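Local structure of uncharacterized protein (4R7F) at residues A[26-31]-A[393-398]; A[60-65]-A[182-187]; A[160-165]-A[215-220]; A[186-191]-A[371-376]. The protein is of unknown function but has three immunoglobulin-like beta-sandwich domains, resembles type 9 secretion system plug proteins in its first domain, and binds magnesium. One frame throughout, in Å; residues are numbered along the deposited sequence.

Contact 1. Residues A[26-31]-A[393-398]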
# COMPACT_ATOMS: atom_id res chain seq x y z
N ILE A 26 6.99 -8.52 -3.49
CA ILE A 26 6.36 -7.63 -4.46
C ILE A 26 7.38 -6.54 -4.72
O ILE A 26 7.87 -5.93 -3.78
CB ILE A 26 5.12 -6.92 -3.86
CG1 ILE A 26 4.06 -7.94 -3.42
CG2 ILE A 26 4.55 -5.88 -4.80
CD1 ILE A 26 3.56 -8.84 -4.52
N SER A 27 7.75 -6.29 -5.97
CA SER A 27 8.71 -5.22 -6.17
C SER A 27 8.60 -4.55 -7.49
O SER A 27 7.74 -4.87 -8.29
CB SER A 27 10.14 -5.68 -5.86
OG SER A 27 10.55 -6.67 -6.76
N GLU A 28 9.43 -3.53 -7.66
CA GLU A 28 9.60 -2.88 -8.92
C GLU A 28 10.99 -3.15 -9.44
O GLU A 28 11.93 -3.34 -8.66
CB GLU A 28 9.36 -1.40 -8.75
CG GLU A 28 8.03 -1.05 -8.09
CD GLU A 28 6.81 -1.39 -8.93
OE1 GLU A 28 6.89 -1.42 -10.17
OE2 GLU A 28 5.76 -1.61 -8.31
N PRO A 29 11.15 -3.13 -10.76
CA PRO A 29 12.45 -3.42 -11.37
C PRO A 29 13.39 -2.22 -11.35
O PRO A 29 13.80 -1.76 -12.40
CB PRO A 29 12.06 -3.81 -12.80
CG PRO A 29 10.85 -2.93 -13.09
CD PRO A 29 10.13 -2.78 -11.78
N TYR A 30 13.64 -1.68 -10.17
CA TYR A 30 14.68 -0.69 -9.99
C TYR A 30 15.32 -0.78 -8.62
O TYR A 30 14.70 -1.20 -7.61
CB TYR A 30 14.18 0.75 -10.25
CG TYR A 30 12.91 1.15 -9.54
CD1 TYR A 30 12.93 1.62 -8.23
CD2 TYR A 30 11.68 1.11 -10.20
CE1 TYR A 30 11.75 2.01 -7.58
CE2 TYR A 30 10.49 1.49 -9.56
CZ TYR A 30 10.52 1.93 -8.24
OH TYR A 30 9.35 2.34 -7.63
N ILE A 31 16.59 -0.36 -8.61
CA ILE A 31 17.37 -0.20 -7.39
C ILE A 31 18.17 1.10 -7.40
O ILE A 31 18.35 1.74 -8.44
CB ILE A 31 18.32 -1.39 -7.20
CG1 ILE A 31 19.27 -1.54 -8.38
CG2 ILE A 31 17.51 -2.67 -7.06
CD1 ILE A 31 20.37 -2.57 -8.16
N VAL A 393 12.56 8.15 -9.18
CA VAL A 393 11.59 7.18 -9.56
C VAL A 393 10.68 6.94 -8.39
O VAL A 393 11.12 7.00 -7.27
CB VAL A 393 12.28 5.88 -10.05
CG1 VAL A 393 13.12 5.28 -8.95
CG2 VAL A 393 11.26 4.88 -10.53
N THR A 394 9.40 6.71 -8.65
CA THR A 394 8.46 6.40 -7.59
C THR A 394 7.31 5.58 -8.16
O THR A 394 7.03 5.65 -9.35
CB THR A 394 7.91 7.66 -6.91
OG1 THR A 394 7.26 7.29 -5.71
CG2 THR A 394 6.88 8.39 -7.77
N THR A 395 6.68 4.75 -7.34
CA THR A 395 5.52 3.99 -7.76
C THR A 395 4.38 4.38 -6.79
O THR A 395 4.56 4.33 -5.60
CB THR A 395 5.79 2.47 -7.77
OG1 THR A 395 6.76 2.15 -8.79
CG2 THR A 395 4.54 1.73 -8.06
N VAL A 396 3.23 4.80 -7.32
CA VAL A 396 2.10 5.24 -6.52
C VAL A 396 0.88 4.35 -6.81
O VAL A 396 0.69 3.92 -7.94
CB VAL A 396 1.83 6.75 -6.76
CG1 VAL A 396 1.67 7.07 -8.24
CG2 VAL A 396 0.62 7.23 -5.98
N ARG A 397 0.12 4.02 -5.78
CA ARG A 397 -1.12 3.26 -5.92
C ARG A 397 -2.32 4.14 -5.51
O ARG A 397 -2.12 5.28 -5.06
CB ARG A 397 -1.01 2.01 -5.07
CG ARG A 397 -0.19 0.93 -5.74
CD ARG A 397 0.48 -0.06 -4.79
NE ARG A 397 1.93 0.22 -4.64
CZ ARG A 397 2.92 -0.52 -5.14
NH1 ARG A 397 2.68 -1.64 -5.82
NH2 ARG A 397 4.19 -0.15 -4.94
N ASN A 398 -3.56 3.63 -5.66
CA ASN A 398 -4.80 4.32 -5.17
C ASN A 398 -5.75 3.51 -4.26
O ASN A 398 -5.34 2.88 -3.29
CB ASN A 398 -5.60 4.85 -6.36
CG ASN A 398 -5.98 3.75 -7.33
OD1 ASN A 398 -5.18 2.87 -7.61
ND2 ASN A 398 -7.20 3.79 -7.84
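OG1 of Thr-395 is gripped by two hydroxyls. OH of Tyr-30 lies 2.8 Å from Thr-395 OG1, and OG of Ser-375 on the adjacent strand bonds to the same atom. Thr-395 OG1 sits at the edge of the Tyr-30 ring, in plane. The Thr-395 hydroxyl is set beside its own backbone N (chi1 -67°), which leaves methyl CG2 for Glu-28 and Arg-397. Val-393 covers one face of the Tyr-30 ring. Its CG2 is 3.7 Å from the ring centroid and 16° off the normal, a CH-pi contact. The other methyl, Val-393 CG1, meets Tyr-30 CD1 at 3.7 Å. A leucine at Tyr-30 would lack the phenol oxygen, so Thr-395 OG1 would probably lose one of its two mates and the Val-393 methyls their flat seat. Glu-28 bends at chi2 (-67°) and lays CG 3.5 Å from Thr-395 OG1. Its OE2 makes a long salt bridge of 4.0 Å to Arg-397 NH1, while OE1 has a firmer partner in Asn-189 ND2. CG2 of Thr-395 lies over a face of the Arg-397 guanidinium, toward its rim. No backbone hydrogen bonds join the two segments; the contact is carried by side chains. Pro-29 centres an inverse gamma turn that leads into strand 30-32. The contact sets the first, E-set-like domain against the sheet of the following beta-sandwich domain, at its outermost strand 389-397.

Contact 2. Residues A[60-65]-A[182-187]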
# COMPACT_ATOMS: atom_id res chain seq x y z
N CYS A 60 21.31 1.76 -21.47
CA CYS A 60 20.30 2.37 -22.31
C CYS A 60 19.90 3.76 -21.88
O CYS A 60 19.98 4.13 -20.72
CB CYS A 60 19.03 1.49 -22.36
SG CYS A 60 19.33 -0.19 -22.94
N ASN A 61 19.41 4.51 -22.83
CA ASN A 61 18.83 5.81 -22.53
C ASN A 61 17.39 5.70 -22.04
O ASN A 61 16.87 4.59 -21.90
CB ASN A 61 19.03 6.72 -23.74
CG ASN A 61 20.46 7.29 -23.76
OD1 ASN A 61 21.12 7.41 -22.70
ND2 ASN A 61 20.95 7.60 -24.94
N ALA A 62 16.77 6.83 -21.74
CA ALA A 62 15.46 6.85 -21.12
C ALA A 62 14.43 6.04 -21.89
O ALA A 62 13.61 5.36 -21.29
CB ALA A 62 14.99 8.28 -20.96
N ASP A 63 14.49 6.10 -23.22
CA ASP A 63 13.54 5.40 -24.09
C ASP A 63 13.91 3.94 -24.38
O ASP A 63 13.27 3.30 -25.20
CB ASP A 63 13.30 6.16 -25.40
CG ASP A 63 14.52 6.19 -26.33
OD1 ASP A 63 15.61 5.75 -25.95
OD2 ASP A 63 14.37 6.70 -27.45
N TRP A 64 14.91 3.42 -23.69
CA TRP A 64 15.33 2.01 -23.79
C TRP A 64 15.98 1.66 -25.12
O TRP A 64 16.04 0.50 -25.48
CB TRP A 64 14.18 1.05 -23.43
CG TRP A 64 13.94 0.99 -21.98
CD1 TRP A 64 12.97 1.66 -21.26
CD2 TRP A 64 14.70 0.26 -21.02
NE1 TRP A 64 13.09 1.38 -19.92
CE2 TRP A 64 14.13 0.52 -19.74
CE3 TRP A 64 15.80 -0.58 -21.11
CZ2 TRP A 64 14.62 -0.06 -18.59
CZ3 TRP A 64 16.29 -1.16 -19.94
CH2 TRP A 64 15.69 -0.90 -18.70
N THR A 65 16.45 2.68 -25.84
CA THR A 65 17.43 2.47 -26.88
C THR A 65 18.81 2.53 -26.24
O THR A 65 18.99 3.19 -25.21
CB THR A 65 17.39 3.57 -27.96
OG1 THR A 65 17.69 4.84 -27.38
CG2 THR A 65 16.06 3.62 -28.65
N LYS A 182 13.37 13.83 -19.14
CA LYS A 182 12.51 12.95 -19.92
C LYS A 182 11.78 12.09 -18.88
O LYS A 182 12.43 11.44 -18.06
CB LYS A 182 13.34 12.07 -20.85
CG LYS A 182 14.26 12.86 -21.77
CD LYS A 182 14.94 11.93 -22.75
CE LYS A 182 15.92 12.67 -23.64
NZ LYS A 182 17.30 12.21 -23.43
N ILE A 183 10.46 12.04 -18.96
CA ILE A 183 9.63 11.36 -17.97
C ILE A 183 8.89 10.19 -18.63
O ILE A 183 8.28 10.35 -19.67
CB ILE A 183 8.53 12.30 -17.43
CG1 ILE A 183 9.10 13.71 -17.14
CG2 ILE A 183 7.82 11.66 -16.23
CD1 ILE A 183 9.48 13.98 -15.72
N PHE A 184 8.91 9.03 -17.99
CA PHE A 184 8.09 7.91 -18.42
C PHE A 184 7.21 7.49 -17.28
O PHE A 184 7.68 7.38 -16.14
CB PHE A 184 8.94 6.71 -18.85
CG PHE A 184 9.59 6.92 -20.18
CD1 PHE A 184 10.65 7.76 -20.31
CD2 PHE A 184 9.05 6.34 -21.31
CE1 PHE A 184 11.23 7.99 -21.55
CE2 PHE A 184 9.63 6.56 -22.56
CZ PHE A 184 10.72 7.39 -22.67
N VAL A 185 5.94 7.26 -17.60
CA VAL A 185 4.95 6.78 -16.65
C VAL A 185 4.35 5.45 -17.12
O VAL A 185 3.85 5.33 -18.22
CB VAL A 185 3.86 7.86 -16.45
CG1 VAL A 185 2.82 7.37 -15.48
CG2 VAL A 185 4.51 9.14 -15.92
N TYR A 186 4.39 4.45 -16.26
CA TYR A 186 3.96 3.12 -16.63
C TYR A 186 2.85 2.69 -15.72
O TYR A 186 2.97 2.78 -14.51
CB TYR A 186 5.12 2.13 -16.50
CG TYR A 186 6.31 2.44 -17.38
CD1 TYR A 186 6.37 1.99 -18.69
CD2 TYR A 186 7.38 3.15 -16.90
CE1 TYR A 186 7.46 2.25 -19.50
CE2 TYR A 186 8.48 3.43 -17.72
CZ TYR A 186 8.51 2.96 -19.03
OH TYR A 186 9.57 3.25 -19.87
N GLN A 187 1.77 2.18 -16.32
CA GLN A 187 0.67 1.60 -15.58
C GLN A 187 0.90 0.12 -15.46
O GLN A 187 1.19 -0.54 -16.48
CB GLN A 187 -0.65 1.84 -16.31
CG GLN A 187 -1.90 1.38 -15.60
CD GLN A 187 -3.15 1.52 -16.47
OE1 GLN A 187 -3.11 1.26 -17.65
NE2 GLN A 187 -4.27 1.92 -15.87
O HOH W 1 11.75 4.45 -19.29
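Ala-62 meets the Phe-184 ring with two groups. Its carbonyl O sits over one face, off centre, 3.6 Å from Phe-184 CE1. Its methyl CB is 3.8 Å from that same CE1. The ring is swung beside the backbone N of Phe-184 (chi1 -75°), and this carries CE1 and CZ to the turn. Phe-184 CZ touches Asp-63 CA at 3.7 Å. Lys-182 runs straight as far as CE, so its CD lies along Ala-62 CB at 4.1 Å. The chain then bends at chi4 (116°), and NZ forms a salt bridge with Asp-388. Tyr-186 works through a water, which bonds to its OH at 2.6 Å and donates to Ala-62 O at 2.9 Å. Tyr-186 OH lies at the edge of the Trp-64 indole, in plane, 4.0 Å from Trp-64 NE1. Arg-191 adds a cation-pi contact to that indole. Asp-63 is held within its own segment. Its CG stands between the backbone N and the carbonyl carbon (chi1 68°), and OD1 accepts from both OG1 and N of Thr-65. The motif is a type I beta turn from Asn-61 to Trp-64, joined to an Asx turn at Asp-63, and it packs on edge strand 181-187.

Contact 3. Residues A[160-165]-A[215-220]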
# COMPACT_ATOMS: atom_id res chain seq x y z
N HIS A 160 -11.87 6.25 -15.84
CA HIS A 160 -10.46 6.60 -15.96
C HIS A 160 -9.81 6.88 -14.63
O HIS A 160 -10.49 7.05 -13.60
CB HIS A 160 -10.29 7.83 -16.84
CG HIS A 160 -10.70 7.62 -18.25
ND1 HIS A 160 -12.00 7.76 -18.69
CD2 HIS A 160 -9.97 7.29 -19.35
CE1 HIS A 160 -12.05 7.53 -19.98
NE2 HIS A 160 -10.83 7.26 -20.41
N GLN A 161 -8.48 6.91 -14.67
CA GLN A 161 -7.64 7.31 -13.58
C GLN A 161 -6.67 8.35 -14.10
O GLN A 161 -6.16 8.23 -15.20
CB GLN A 161 -6.90 6.10 -12.99
CG GLN A 161 -7.74 5.45 -11.91
CD GLN A 161 -7.29 4.06 -11.51
OE1 GLN A 161 -6.15 3.62 -11.72
NE2 GLN A 161 -8.21 3.37 -10.90
N GLN A 162 -6.38 9.37 -13.30
CA GLN A 162 -5.41 10.37 -13.70
C GLN A 162 -4.30 10.47 -12.68
O GLN A 162 -4.55 10.57 -11.48
CB GLN A 162 -6.11 11.71 -13.85
CG GLN A 162 -5.20 12.90 -14.10
CD GLN A 162 -5.95 14.07 -14.80
OE1 GLN A 162 -7.17 14.12 -14.81
NE2 GLN A 162 -5.19 14.96 -15.43
N VAL A 163 -3.08 10.46 -13.18
CA VAL A 163 -1.87 10.65 -12.37
C VAL A 163 -1.42 12.10 -12.38
O VAL A 163 -1.39 12.76 -13.42
CB VAL A 163 -0.71 9.86 -12.98
CG1 VAL A 163 0.54 10.05 -12.15
CG2 VAL A 163 -1.09 8.38 -13.08
N SER A 164 -1.02 12.56 -11.21
CA SER A 164 -0.65 13.96 -11.00
C SER A 164 0.64 13.84 -10.23
O SER A 164 0.73 13.02 -9.31
CB SER A 164 -1.71 14.69 -10.14
OG SER A 164 -3.04 14.67 -10.69
N PHE A 165 1.66 14.61 -10.60
CA PHE A 165 2.89 14.61 -9.81
C PHE A 165 3.71 15.88 -9.88
O PHE A 165 3.58 16.64 -10.82
CB PHE A 165 3.75 13.37 -10.11
CG PHE A 165 4.46 13.41 -11.44
CD1 PHE A 165 3.84 12.95 -12.59
CD2 PHE A 165 5.76 13.87 -11.53
CE1 PHE A 165 4.51 12.97 -13.81
CE2 PHE A 165 6.42 13.93 -12.75
CZ PHE A 165 5.80 13.45 -13.88
N ASN A 215 -2.35 13.75 -21.11
CA ASN A 215 -1.73 12.46 -21.44
C ASN A 215 -1.60 11.57 -20.22
O ASN A 215 -1.27 10.41 -20.37
CB ASN A 215 -0.32 12.67 -22.01
CG ASN A 215 -0.30 13.71 -23.10
OD1 ASN A 215 -0.74 13.44 -24.17
ND2 ASN A 215 0.14 14.95 -22.78
N LEU A 216 -1.79 12.12 -19.02
CA LEU A 216 -1.61 11.36 -17.81
C LEU A 216 -2.90 10.75 -17.32
O LEU A 216 -2.99 10.28 -16.18
CB LEU A 216 -0.94 12.19 -16.72
CG LEU A 216 0.56 12.35 -16.93
CD1 LEU A 216 1.13 13.26 -15.88
CD2 LEU A 216 1.27 11.02 -16.93
N ILE A 217 -3.89 10.70 -18.22
CA ILE A 217 -5.15 10.06 -17.95
C ILE A 217 -5.16 8.69 -18.63
O ILE A 217 -5.03 8.58 -19.84
CB ILE A 217 -6.33 10.90 -18.45
CG1 ILE A 217 -6.34 12.26 -17.76
CG2 ILE A 217 -7.63 10.18 -18.13
CD1 ILE A 217 -7.49 13.16 -18.16
N PHE A 218 -5.31 7.66 -17.83
CA PHE A 218 -5.22 6.28 -18.28
C PHE A 218 -6.57 5.65 -18.17
O PHE A 218 -7.32 6.01 -17.27
CB PHE A 218 -4.33 5.52 -17.33
CG PHE A 218 -2.89 5.82 -17.49
CD1 PHE A 218 -2.32 6.88 -16.82
CD2 PHE A 218 -2.10 4.99 -18.25
CE1 PHE A 218 -0.96 7.15 -16.94
CE2 PHE A 218 -0.74 5.26 -18.40
CZ PHE A 218 -0.18 6.35 -17.74
N PRO A 219 -6.88 4.67 -19.02
CA PRO A 219 -8.11 3.91 -18.69
C PRO A 219 -7.91 3.10 -17.41
O PRO A 219 -6.80 2.60 -17.16
CB PRO A 219 -8.31 3.01 -19.90
CG PRO A 219 -6.96 2.96 -20.55
CD PRO A 219 -6.31 4.28 -20.31
N ALA A 220 -8.96 2.99 -16.61
CA ALA A 220 -8.82 2.47 -15.27
C ALA A 220 -8.69 0.97 -15.20
O ALA A 220 -8.13 0.43 -14.23
CB ALA A 220 -9.96 2.95 -14.38
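Val-163, Leu-216, Phe-165 and Phe-218 form the apolar centre, where two antiparallel strands pair inside an immunoglobulin-like beta sandwich. Val-163 CG2 meets Phe-218 CE1 at 4.1 Å, the two side chains crossing obliquely. Leu-216 CD1 touches Phe-165 CE1 at 4.0 Å, about at right angles. Phe-165 can turn to it because its CG stands between the backbone N and the carbonyl carbon (chi1 74°). Strand 181-187 covers this centre, with Val-185 on both Leu-216 and Phe-218. Further out the backbones hold the register. Gln-161 and Phe-218 are a hydrogen-bonded pair: Phe-218 N donates to Gln-161 O at 2.8 Å, and Gln-161 N returns a bond to Phe-218 O at 3.0 Å. Val-163 N donates to Leu-216 O in turn, at 3.0 Å. Gln-162 and Ile-217 are a non-hydrogen-bonded pair with side chains on the other face from Gln-161 and Phe-218. There the Gln-162 amide lies against Ile-217, CD to CG1 3.5 Å, while its OE1 accepts from the backbone N of Asp-153. The Gln-161 amide is also polar-bound elsewhere, with OE1 taking a bond from Tyr-374 OH. His-160 ends the polar edge. Its ND1 bonds to Asp-155, its CB rests 3.8 Å from Ile-217 CG2, and Phe-218 O lies at the ring edge, near its plane, 3.6 Å from His-160 CD2.

Contact 4. Residues A[186-191]-A[371-376]. With MG (magnesium ion), chain G.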
# COMPACT_ATOMS: atom_id res chain seq x y z
N TYR A 186 4.39 4.45 -16.26
CA TYR A 186 3.96 3.12 -16.63
C TYR A 186 2.85 2.69 -15.72
O TYR A 186 2.97 2.78 -14.51
CB TYR A 186 5.12 2.13 -16.50
CG TYR A 186 6.31 2.44 -17.38
CD1 TYR A 186 6.37 1.99 -18.69
CD2 TYR A 186 7.38 3.15 -16.90
CE1 TYR A 186 7.46 2.25 -19.50
CE2 TYR A 186 8.48 3.43 -17.72
CZ TYR A 186 8.51 2.96 -19.03
OH TYR A 186 9.57 3.25 -19.87
N GLN A 187 1.77 2.18 -16.32
CA GLN A 187 0.67 1.60 -15.58
C GLN A 187 0.90 0.12 -15.46
O GLN A 187 1.19 -0.54 -16.48
CB GLN A 187 -0.65 1.84 -16.31
CG GLN A 187 -1.90 1.38 -15.60
CD GLN A 187 -3.15 1.52 -16.47
OE1 GLN A 187 -3.11 1.26 -17.65
NE2 GLN A 187 -4.27 1.92 -15.87
N ASP A 188 0.78 -0.41 -14.24
CA ASP A 188 0.92 -1.86 -13.98
C ASP A 188 2.09 -2.50 -14.75
O ASP A 188 1.95 -3.57 -15.34
CB ASP A 188 -0.41 -2.60 -14.23
CG ASP A 188 -1.57 -2.04 -13.41
OD1 ASP A 188 -1.31 -1.56 -12.30
OD2 ASP A 188 -2.74 -2.05 -13.88
N ASN A 189 3.23 -1.80 -14.75
CA ASN A 189 4.44 -2.30 -15.40
C ASN A 189 4.31 -2.66 -16.89
O ASN A 189 5.02 -3.54 -17.37
CB ASN A 189 5.00 -3.45 -14.55
CG ASN A 189 5.76 -2.93 -13.33
OD1 ASN A 189 6.82 -2.32 -13.45
ND2 ASN A 189 5.18 -3.11 -12.16
N ARG A 190 3.41 -1.97 -17.58
CA ARG A 190 3.13 -2.22 -19.00
C ARG A 190 3.83 -1.14 -19.79
O ARG A 190 3.70 0.06 -19.48
CB ARG A 190 1.64 -2.13 -19.29
CG ARG A 190 0.85 -3.34 -18.83
CD ARG A 190 -0.66 -3.10 -18.86
NE ARG A 190 -1.10 -2.64 -20.17
CZ ARG A 190 -2.31 -2.16 -20.42
NH1 ARG A 190 -3.20 -2.05 -19.45
NH2 ARG A 190 -2.63 -1.78 -21.65
N ARG A 191 4.56 -1.57 -20.81
CA ARG A 191 5.13 -0.62 -21.76
C ARG A 191 4.19 -0.25 -22.85
O ARG A 191 4.32 0.81 -23.40
CB ARG A 191 6.39 -1.17 -22.37
CG ARG A 191 7.51 -1.25 -21.34
CD ARG A 191 8.84 -1.14 -22.04
NE ARG A 191 9.96 -1.46 -21.17
CZ ARG A 191 11.23 -1.50 -21.57
NH1 ARG A 191 11.53 -1.28 -22.86
NH2 ARG A 191 12.19 -1.78 -20.70
N GLN A 371 -7.79 -0.75 -8.27
CA GLN A 371 -6.45 -0.54 -7.70
C GLN A 371 -5.40 -0.84 -8.77
O GLN A 371 -5.26 -1.99 -9.24
CB GLN A 371 -6.26 -1.44 -6.45
CG GLN A 371 -4.86 -1.34 -5.81
CD GLN A 371 -3.74 -2.25 -6.40
OE1 GLN A 371 -3.94 -3.45 -6.72
NE2 GLN A 371 -2.52 -1.68 -6.49
N ASN A 372 -4.69 0.20 -9.18
CA ASN A 372 -3.58 0.06 -10.14
C ASN A 372 -2.36 0.71 -9.57
O ASN A 372 -2.46 1.48 -8.62
CB ASN A 372 -3.92 0.74 -11.47
CG ASN A 372 -4.98 -0.00 -12.25
OD1 ASN A 372 -4.86 -1.22 -12.51
ND2 ASN A 372 -6.02 0.69 -12.60
N GLU A 373 -1.21 0.41 -10.14
CA GLU A 373 0.01 1.11 -9.75
C GLU A 373 0.58 1.87 -10.94
O GLU A 373 0.37 1.48 -12.07
CB GLU A 373 1.04 0.15 -9.20
CG GLU A 373 1.64 -0.80 -10.23
CD GLU A 373 2.41 -1.91 -9.56
OE1 GLU A 373 1.77 -2.75 -8.89
OE2 GLU A 373 3.63 -1.92 -9.70
N TYR A 374 1.30 2.95 -10.66
CA TYR A 374 1.90 3.77 -11.69
C TYR A 374 3.29 4.10 -11.26
O TYR A 374 3.49 4.62 -10.18
CB TYR A 374 1.12 5.07 -11.85
CG TYR A 374 -0.28 4.83 -12.27
CD1 TYR A 374 -1.27 4.55 -11.35
CD2 TYR A 374 -0.62 4.80 -13.60
CE1 TYR A 374 -2.58 4.30 -11.75
CE2 TYR A 374 -1.93 4.57 -14.00
CZ TYR A 374 -2.90 4.30 -13.09
OH TYR A 374 -4.21 3.99 -13.53
N SER A 375 4.26 3.80 -12.11
CA SER A 375 5.65 4.12 -11.82
C SER A 375 6.08 5.31 -12.70
O SER A 375 5.89 5.31 -13.91
CB SER A 375 6.53 2.91 -12.07
OG SER A 375 6.09 1.73 -11.42
N ILE A 376 6.66 6.32 -12.06
CA ILE A 376 7.07 7.58 -12.67
C ILE A 376 8.59 7.61 -12.60
O ILE A 376 9.17 7.55 -11.53
CB ILE A 376 6.51 8.75 -11.89
CG1 ILE A 376 4.99 8.64 -11.86
CG2 ILE A 376 6.94 10.09 -12.50
CD1 ILE A 376 4.37 9.47 -10.78
MG MG G . -5.10 -4.13 -9.39
O HOH W 2 4.03 0.40 -13.03
O HOH W 3 7.98 0.14 -12.93
O HOH W 4 -5.71 -3.73 -11.66
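Gln-187 runs beside Tyr-374, both side chains pointing the same way. CB of Gln-187 meets Tyr-374 CE2 at 3.8 Å, and CG comes closer to that atom, 3.6 Å. CG stands anti to the backbone N (chi1 -176°) and the chain stays extended, so the amide ends level with the phenol. CD faces Tyr-374 OH. At the tip NE2 donates to Tyr-374 OH at 3.1 Å, a bent bond (138°) with the oxygen tilted from the amide plane. NE2 also bonds to Pro-219 O, and OE1 takes Asn-193 ND2. A phenylalanine at Tyr-374 would lack the hydroxyl, and is likely to cost Gln-161 OE1 a donor and Gln-187 NE2 an acceptor. Next along, a type I' turn spans Gln-187 to Arg-190. Asp-188 pairs with Glu-373 twice: Asp-188 N donates to Glu-373 O at 2.9 Å, and Asp-188 OD1 accepts from Glu-373 N at 2.9 Å. The Glu-373 carboxylate has its salt bridge with Arg-273. One water joins Tyr-186 O, Asn-189 N and Ser-375 OG. Beyond Asn-372, Gln-371 O binds magnesium at 2.2 Å, and Glu-223, Asp-269 and Asp-271 add ligands. A water on the metal donates to Asn-372 OD1 at 2.8 Å, which ties the site to the residue just ahead of strand 373-380. Tyr-186 and Ser-375 form a hydrogen-bonded antiparallel pair. Strand 373-380 lies between 181-187 and 389-397, bonded on the latter side through Tyr-374 with Val-396 and Ile-376 with Thr-394, and Tyr-374 and Ile-376 rest on strand 160-168.

Overall arrangement
From the N terminus, 26-31 opens contact 1, which closes only at 393-398 and so encloses the other three. Segment 60-65 then opens contact 2, closed at 182-187. Before that, 160-165 has opened contact 3, which closes at 215-220, so contacts 2 and 3 cross. Contact 4 begins at 186-191, where contact 2 ends, and closes at 371-376; it crosses contact 3. Contacts 1 and 2 bring the first domain onto the three-stranded sheet 181-187, 373-380, 389-397. Contact 4 pairs two strands of that sheet beside the magnesium site. Contact 3 builds the facing sheet, and touches contact 4 through Gln-161 and Tyr-374.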